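Local coordinates for carbon dioxide concentrating mechanism protein (Nostoc sp., PDB 4N8X) that probably forms the pentameric vertices of the carboxysome shell, the polyhedral compartment in which RuBisCO is sequestered, at residues 44-49 with 65-70. Numbering follows the deposited sequence.
Sequences ADNSVG and RQLLGN
Asn-46 and Ser-47 of one irregular loop face Leu-67 and Asn-70 of another; the nearest CA atoms, of Ser-47 and Leu-67, are 7.1 Å apart. Residues 67-70 form a type II beta turn, closed by Asn-70 N donating to Leu-67 O, with Gly-69 at the third position, where phi is positive. The two loops are joined by one hydrogen bond: Asn-46 ND2 donates an N-H to Asn-70 OD1 at 2.7 Å, with an N-H...O angle of 149°. The donor lies in the carbonyl plane of Asn-70 on a lone pair, while the acceptor is somewhat tilted from the amide plane of Asn-46. The side chains approach from opposite directions, their amides turned 70° apart. Asn-46 reaches across with CG between its own backbone N and carbonyl carbon (chi1 54°). Asn-70 OD1 also accepts from Arg-73 NH2, and its ND2 donates to Ala-64 O, so both ends of this buried amide are engaged and its rotation is fixed. Beside the polar bridge, methyl CD1 of Leu-67 packs on CB of Ser-47 at 4.0 Å and passes Asn-46 OD1 at 4.2 Å. Ser-47 OG bonds to Asp-16 of a neighbouring subunit, which also packs on Leu-67, placing this edge of the contact at a pentamer interface. Within 44-49, Asp-45 OD1 accepts Val-48 N at 3.1 Å, the Asx-motif bond, and Gly-49 N at 2.7 Å on its syn lone pair, which holds the chain turned at 45-49. In this CcmL/EutN-family beta barrel the contact ties the loop leaving strand 39-44 to the one between strands 55-60 and 77-88, with Asp-45, Val-48 and Leu-67 resting on strand 77-88.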
ATOM      1  N   ALA A  44      16.669   0.309  -1.198  1.00 13.76           N
ATOM      2  CA  ALA A  44      17.897   0.451  -0.436  1.00 16.10           C
ATOM      3  C   ALA A  44      18.532  -0.929  -0.296  1.00 19.34           C
ATOM      4  O   ALA A  44      17.842  -1.949  -0.157  1.00 22.52           O
ATOM      5  CB  ALA A  44      17.593   1.045   0.947  1.00 16.17           C
ATOM      6  N   ASP A  45      19.855  -0.984  -0.340  1.00 19.16           N
ATOM      7  CA  ASP A  45      20.518  -2.264  -0.102  1.00 16.00           C
ATOM      8  C   ASP A  45      21.711  -2.022   0.795  1.00 21.38           C
ATOM      9  O   ASP A  45      22.840  -2.055   0.368  1.00 18.62           O
ATOM     10  CB  ASP A  45      20.951  -2.906  -1.413  1.00 16.20           C
ATOM     11  CG  ASP A  45      21.732  -4.242  -1.209  1.00 26.65           C
ATOM     12  OD1 ASP A  45      21.782  -4.772  -0.073  1.00 27.22           O
ATOM     13  OD2 ASP A  45      22.304  -4.783  -2.200  1.00 21.48           O
ATOM     14  N   ASN A  46      21.463  -1.752   2.055  1.00 18.21           N
ATOM     15  CA  ASN A  46      22.582  -1.475   2.939  1.00 24.52           C
ATOM     16  C   ASN A  46      22.944  -2.679   3.797  1.00 27.05           C
ATOM     17  O   ASN A  46      23.877  -2.625   4.578  1.00 27.04           O
ATOM     18  CB  ASN A  46      22.325  -0.221   3.781  1.00 28.53           C
ATOM     19  CG  ASN A  46      21.015  -0.280   4.555  1.00 45.24           C
ATOM     20  OD1 ASN A  46      20.723  -1.259   5.251  1.00 51.48           O
ATOM     21  ND2 ASN A  46      20.214   0.770   4.427  1.00 51.25           N
ATOM     22  N   SER A  47      22.236  -3.792   3.603  1.00 22.54           N
ATOM     23  CA  SER A  47      22.364  -4.927   4.523  1.00 28.72           C
ATOM     24  C   SER A  47      22.699  -6.228   3.790  1.00 26.97           C
ATOM     25  O   SER A  47      23.231  -7.154   4.358  1.00 26.41           O
ATOM     26  CB  SER A  47      21.028  -5.088   5.286  1.00 35.09           C
ATOM     27  OG  SER A  47      20.740  -6.439   5.594  1.00 41.86           O
ATOM     28  N   VAL A  48      22.342  -6.322   2.525  1.00 22.69           N
ATOM     29  CA  VAL A  48      22.452  -7.614   1.861  1.00 17.26           C
ATOM     30  C   VAL A  48      23.630  -7.658   0.875  1.00 17.81           C
ATOM     31  O   VAL A  48      24.420  -8.579   0.864  1.00 22.55           O
ATOM     32  CB  VAL A  48      21.115  -7.962   1.174  1.00 20.34           C
ATOM     33  CG1 VAL A  48      21.309  -9.071   0.147  1.00 25.79           C
ATOM     34  CG2 VAL A  48      20.063  -8.356   2.234  1.00 17.38           C
ATOM     35  N   GLY A  49      23.746  -6.647   0.034  1.00 16.76           N
ATOM     36  CA  GLY A  49      24.901  -6.590  -0.840  1.00 23.81           C
ATOM     37  C   GLY A  49      24.775  -7.424  -2.105  1.00 20.93           C
ATOM     38  O   GLY A  49      25.680  -8.205  -2.440  1.00 19.87           O
ATOM     39  N   ARG A  65      12.090  -0.576   6.927  1.00 19.38           N
ATOM     40  CA  ARG A  65      12.757   0.194   7.977  1.00 20.94           C
ATOM     41  C   ARG A  65      13.180  -0.709   9.133  1.00 25.31           C
ATOM     42  O   ARG A  65      13.797  -0.245  10.090  1.00 24.53           O
ATOM     43  CB  ARG A  65      11.896   1.401   8.468  1.00 26.83           C
ATOM     44  CG  ARG A  65      11.452   2.389   7.329  1.00 21.70           C
ATOM     45  CD  ARG A  65      10.931   3.754   7.806  1.00 31.50           C
ATOM     46  NE  ARG A  65       9.544   3.718   8.323  1.00 41.26           N
ATOM     47  CZ  ARG A  65       9.233   3.710   9.617  1.00 43.90           C
ATOM     48  NH1 ARG A  65       7.968   3.672  10.007  1.00 43.96           N
ATOM     49  NH2 ARG A  65      10.192   3.727  10.524  1.00 44.27           N
ATOM     50  N   GLN A  66      12.875  -2.000   9.052  1.00 26.11           N
ATOM     51  CA  GLN A  66      13.323  -2.898  10.140  1.00 27.55           C
ATOM     52  C   GLN A  66      14.790  -3.304   9.997  1.00 26.60           C
ATOM     53  O   GLN A  66      15.375  -3.816  10.934  1.00 34.63           O
ATOM     54  CB  GLN A  66      12.441  -4.146  10.287  1.00 24.04           C
ATOM     55  CG  GLN A  66      10.953  -3.880  10.226  1.00 26.55           C
ATOM     56  CD  GLN A  66      10.508  -2.930  11.297  1.00 32.41           C
ATOM     57  OE1 GLN A  66      10.729  -3.175  12.492  1.00 34.28           O
ATOM     58  NE2 GLN A  66       9.899  -1.809  10.883  1.00 31.97           N
ATOM     59  N   LEU A  67      15.379  -3.100   8.832  1.00 27.71           N
ATOM     60  CA  LEU A  67      16.808  -3.373   8.666  1.00 33.18           C
ATOM     61  C   LEU A  67      17.543  -2.409   9.574  1.00 35.68           C
ATOM     62  O   LEU A  67      17.069  -1.288   9.780  1.00 39.17           O
ATOM     63  CB  LEU A  67      17.256  -3.145   7.215  1.00 34.77           C
ATOM     64  CG  LEU A  67      16.564  -3.896   6.073  1.00 35.26           C
ATOM     65  CD1 LEU A  67      17.345  -3.723   4.775  1.00 31.78           C
ATOM     66  CD2 LEU A  67      16.445  -5.354   6.423  1.00 36.69           C
ATOM     67  N   LEU A  68      18.677  -2.827  10.140  1.00 34.47           N
ATOM     68  CA  LEU A  68      19.381  -1.967  11.101  1.00 30.57           C
ATOM     69  C   LEU A  68      19.863  -0.660  10.472  1.00 30.16           C
ATOM     70  O   LEU A  68      20.433  -0.633   9.366  1.00 32.00           O
ATOM     71  CB  LEU A  68      20.508  -2.713  11.860  1.00 55.07           C
ATOM     72  CG  LEU A  68      22.019  -2.676  11.576  1.00 53.38           C
ATOM     73  CD1 LEU A  68      22.659  -1.302  11.654  1.00 53.04           C
ATOM     74  CD2 LEU A  68      22.711  -3.578  12.581  1.00 50.32           C
ATOM     75  N   GLY A  69      19.620   0.431  11.178  1.00 38.58           N
ATOM     76  CA  GLY A  69      19.977   1.745  10.675  1.00 44.35           C
ATOM     77  C   GLY A  69      18.868   2.419   9.880  1.00 42.24           C
ATOM     78  O   GLY A  69      18.865   3.647   9.767  1.00 41.23           O
ATOM     79  N   ASN A  70      17.927   1.632   9.346  1.00 37.72           N
ATOM     80  CA  ASN A  70      16.870   2.174   8.476  1.00 32.17           C
ATOM     81  C   ASN A  70      15.665   2.770   9.224  1.00 32.41           C
ATOM     82  O   ASN A  70      14.765   3.334   8.589  1.00 24.63           O
ATOM     83  CB  ASN A  70      16.343   1.094   7.507  1.00 32.64           C
ATOM     84  CG  ASN A  70      17.279   0.827   6.330  1.00 30.25           C
ATOM     85  OD1 ASN A  70      18.334   1.445   6.201  1.00 33.56           O
ATOM     86  ND2 ASN A  70      16.894  -0.110   5.480  1.00 26.00           N
TER